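Local coordinates for protein BAG family molecular chaperone regulator 2 (Arabidopsis thaliana, PDB 4HWD) that probably acts as a co-chaperone in programmed cell death and stress responses, its BAG domain binding the ATPase domain of HSP70/HSC70 chaperones, at residues 68-71 with 72-76; 48-51 with 52-56. One frame throughout, in Å; residues are numbered along the deposited sequence.

Interaction 1 (68-71 with 72-76); sequences KKMQ and EERLH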
# COMPACT_ATOMS: atom_id res chain seq x y z
N LYS A 68 5.21 -2.25 -12.02
CA LYS A 68 5.73 -2.03 -10.68
C LYS A 68 5.70 -0.53 -10.36
O LYS A 68 5.43 -0.13 -9.24
CB LYS A 68 7.16 -2.55 -10.55
CG LYS A 68 8.20 -1.68 -11.23
CD LYS A 68 9.38 -1.44 -10.30
CE LYS A 68 10.48 -0.64 -10.97
NZ LYS A 68 11.69 -0.55 -10.10
N LYS A 69 6.01 0.28 -11.37
CA LYS A 69 5.99 1.73 -11.24
C LYS A 69 4.67 2.30 -10.72
O LYS A 69 4.60 2.81 -9.60
CB LYS A 69 6.20 2.37 -12.61
CG LYS A 69 5.87 3.85 -12.69
CD LYS A 69 5.78 4.30 -14.15
CE LYS A 69 5.31 5.74 -14.27
NZ LYS A 69 6.30 6.72 -13.74
N MET A 70 3.61 2.15 -11.52
CA MET A 70 2.27 2.58 -11.13
C MET A 70 1.86 1.97 -9.79
O MET A 70 1.01 2.51 -9.09
CB MET A 70 1.25 2.15 -12.20
CG MET A 70 -0.21 2.40 -11.78
SD MET A 70 -1.28 0.94 -11.90
CE MET A 70 -1.12 0.25 -10.26
N GLN A 71 2.48 0.84 -9.46
CA GLN A 71 2.18 0.15 -8.21
C GLN A 71 2.84 0.80 -6.99
O GLN A 71 2.19 0.97 -5.95
CB GLN A 71 2.61 -1.31 -8.32
CG GLN A 71 1.94 -2.21 -7.31
CD GLN A 71 0.43 -2.27 -7.51
OE1 GLN A 71 -0.32 -2.37 -6.55
NE2 GLN A 71 -0.01 -2.22 -8.76
N GLU A 72 4.11 1.17 -7.08
CA GLU A 72 4.74 1.81 -5.93
C GLU A 72 4.26 3.26 -5.87
O GLU A 72 4.29 3.88 -4.82
CB GLU A 72 6.27 1.74 -6.02
CG GLU A 72 6.92 2.53 -7.11
CD GLU A 72 8.42 2.50 -6.97
OE1 GLU A 72 9.00 1.39 -7.07
OE2 GLU A 72 9.02 3.58 -6.75
N GLU A 73 3.81 3.76 -7.01
CA GLU A 73 3.27 5.11 -7.12
C GLU A 73 1.91 5.13 -6.40
O GLU A 73 1.53 6.13 -5.77
CB GLU A 73 3.09 5.46 -8.60
CG GLU A 73 2.16 6.63 -8.87
CD GLU A 73 2.30 7.17 -10.29
OE1 GLU A 73 1.46 7.99 -10.71
OE2 GLU A 73 3.27 6.77 -10.98
N ARG A 74 1.19 4.01 -6.51
CA ARG A 74 -0.11 3.85 -5.86
C ARG A 74 0.12 3.70 -4.36
O ARG A 74 -0.65 4.23 -3.56
CB ARG A 74 -0.81 2.60 -6.40
CG ARG A 74 -1.81 1.98 -5.45
CD ARG A 74 -2.78 1.09 -6.21
NE ARG A 74 -3.65 1.87 -7.08
CZ ARG A 74 -4.17 1.43 -8.22
NH1 ARG A 74 -3.90 0.20 -8.64
NH2 ARG A 74 -4.98 2.21 -8.93
N LEU A 75 1.18 2.99 -4.01
CA LEU A 75 1.56 2.77 -2.62
C LEU A 75 1.99 4.07 -1.97
O LEU A 75 1.75 4.29 -0.78
CB LEU A 75 2.70 1.76 -2.53
CG LEU A 75 2.29 0.30 -2.44
CD1 LEU A 75 3.49 -0.60 -2.68
CD2 LEU A 75 1.66 0.04 -1.08
N HIS A 76 2.63 4.94 -2.74
CA HIS A 76 3.07 6.22 -2.22
C HIS A 76 1.83 7.02 -1.86
O HIS A 76 1.79 7.68 -0.82
CB HIS A 76 3.88 6.98 -3.27
CG HIS A 76 5.26 6.45 -3.47
ND1 HIS A 76 6.13 6.97 -4.41
CD2 HIS A 76 5.93 5.45 -2.86
CE1 HIS A 76 7.27 6.31 -4.36
NE2 HIS A 76 7.18 5.38 -3.43
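E72, E73, R74 and L75 give their backbone N-H groups to K68 O, K69 O, M70 O and Q71 O. Segments 68-71 and 72-76 are thus one unbroken piece of helix 63-89. E72 N lies 2.8 Å from K68 O, but the bond from R74 is more bent. R74 N is 3.0 Å from M70 O, with an N-H...O angle of 131°. R74 N also makes a weak bond to Q71 O at 3.2 Å.

This helix belongs to the three-helix bundle of the BAG domain. Q71 and L75, one turn apart, are buried and both touch V16 of helix 2-31. E72 faces helix 38-57 and touches L52 and L55. Its CG stands between its own backbone N and carbonyl carbon (chi1 67°), which brings CG to 3.4 Å from K69 O.

The exposed side carries two pairs that run side by side. K69 NZ is 4.1 Å from E73 OE2, too long for a salt bridge, though the charges probably attract. M70 bends beyond CG, and its methyl CE comes obliquely to the R74 guanidinium, 3.2 Å from NH1, a tight approach. K68 NZ stays 4.5 Å from E72 OE1.

Interaction 2 (48-51 with 52-56); sequences LMNQ and LVKLD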
# COMPACT_ATOMS: atom_id res chain seq x y z
N LEU A 48 2.08 -1.52 4.38
CA LEU A 48 2.21 -0.81 3.11
C LEU A 48 3.68 -0.68 2.75
O LEU A 48 4.08 -0.97 1.62
CB LEU A 48 1.58 0.59 3.20
CG LEU A 48 0.06 0.71 3.40
CD1 LEU A 48 -0.31 2.12 3.82
CD2 LEU A 48 -0.65 0.32 2.12
N MET A 49 4.49 -0.25 3.71
CA MET A 49 5.92 -0.07 3.49
C MET A 49 6.58 -1.42 3.20
O MET A 49 7.49 -1.51 2.37
CB MET A 49 6.58 0.58 4.71
CG MET A 49 6.16 2.03 4.97
SD MET A 49 6.57 3.15 3.60
CE MET A 49 8.39 3.25 3.75
N ASN A 50 6.13 -2.46 3.88
CA ASN A 50 6.69 -3.79 3.65
C ASN A 50 6.48 -4.22 2.19
O ASN A 50 7.35 -4.85 1.60
CB ASN A 50 6.03 -4.82 4.56
CG ASN A 50 6.64 -6.19 4.38
OD1 ASN A 50 7.30 -6.71 5.27
ND2 ASN A 50 6.42 -6.78 3.21
N GLN A 51 5.32 -3.88 1.63
CA GLN A 51 5.03 -4.22 0.24
C GLN A 51 5.92 -3.39 -0.68
O GLN A 51 6.32 -3.83 -1.74
CB GLN A 51 3.56 -3.95 -0.09
CG GLN A 51 2.57 -4.93 0.50
CD GLN A 51 2.92 -6.38 0.16
OE1 GLN A 51 3.35 -6.69 -0.95
NE2 GLN A 51 2.72 -7.29 1.13
N LEU A 52 6.20 -2.17 -0.25
CA LEU A 52 7.02 -1.25 -1.02
C LEU A 52 8.49 -1.70 -1.13
O LEU A 52 9.12 -1.52 -2.18
CB LEU A 52 6.93 0.16 -0.42
CG LEU A 52 7.31 1.32 -1.35
CD1 LEU A 52 6.53 1.21 -2.64
CD2 LEU A 52 7.02 2.64 -0.66
N VAL A 53 9.04 -2.28 -0.07
CA VAL A 53 10.41 -2.77 -0.12
C VAL A 53 10.42 -4.03 -0.99
O VAL A 53 11.30 -4.20 -1.83
CB VAL A 53 10.98 -3.12 1.29
CG1 VAL A 53 10.92 -1.90 2.20
CG2 VAL A 53 10.23 -4.29 1.90
N LYS A 54 9.44 -4.90 -0.77
CA LYS A 54 9.31 -6.14 -1.54
C LYS A 54 9.26 -5.79 -3.02
O LYS A 54 9.91 -6.44 -3.84
CB LYS A 54 8.04 -6.90 -1.16
CG LYS A 54 8.07 -7.51 0.21
CD LYS A 54 6.94 -8.50 0.37
CE LYS A 54 7.04 -9.26 1.68
NZ LYS A 54 5.99 -10.30 1.77
N LEU A 55 8.49 -4.77 -3.35
CA LEU A 55 8.37 -4.34 -4.73
C LEU A 55 9.76 -3.96 -5.24
O LEU A 55 10.31 -4.64 -6.10
CB LEU A 55 7.44 -3.14 -4.83
CG LEU A 55 7.09 -2.72 -6.26
CD1 LEU A 55 6.18 -3.77 -6.87
CD2 LEU A 55 6.39 -1.38 -6.26
N ASP A 56 10.32 -2.89 -4.70
CA ASP A 56 11.64 -2.40 -5.10
C ASP A 56 12.70 -3.49 -5.27
O ASP A 56 13.53 -3.41 -6.17
CB ASP A 56 12.14 -1.36 -4.09
CG ASP A 56 11.38 -0.05 -4.19
OD1 ASP A 56 11.63 0.84 -3.35
OD2 ASP A 56 10.54 0.08 -5.10
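L52 meets the turn before it through both its backbone and its side chain. Its N-H bonds to L48 O at 3.1 Å. Its CB lies 3.3 Å from M49 O, and its CD2 is 4.3 Å from M49 SD, a loose apolar touch. The side chain also touches L75 of helix 63-89.

Q51 takes part mainly through its backbone. Q51 O accepts the N-H of L55 at 2.9 Å, and L55 CB also rests near this oxygen. The Q51 side chain bends at chi2, and it touches I12, Q15 and L19 of helix 2-31. Backbone bonds between residues four apart run on without a break, so segments 48-51 and 52-56 form a continuous piece of the middle helix of a three-helix bundle, the fold of the BAG domain. L48 also faces both partners, touching L19 on helix 2-31 and L82 on helix 63-89.

N50 lies on the outer side with K54, one turn on. N50 O accepts the K54 N-H at 3.2 Å, and this bond is fairly straight, with an N-H...O angle of 165°. K54 CG packs beside the same oxygen at 3.1 Å. The two side chains cross at a slant. As modelled, the N50 amide reaches the lysine chain through its nitrogen. N50 ND2 is placed 3.0 Å from K54 CE, too short for comfort, so the detail of this approach is doubtful. The lysine stays extended beyond CG and carries its methylenes past the amide, with CD also near ND2.

V53 N bonds to M49 O, and V53 CG1 lies 3.5 Å from that oxygen.

The chain begins with helix 2-31 and turns into helix 38-57, which carries interaction 2. A connection of a few residues leads to helix 63-89, which carries interaction 1. The two contacts are in series. Neither nests in the other nor crosses it, and neither closes a loop, because each lies within one helix. Their centres are about 10 Å apart, and they meet where the second and third helices pack. L52 CD1 lies 3.4 Å from E72 CB. Nearby, D56 OD2 and E72 OE1 are like charges only 2.8 Å apart, which may favour a shared proton. Both interactions also reach helix 2-31, interaction 2 through segment 48-51.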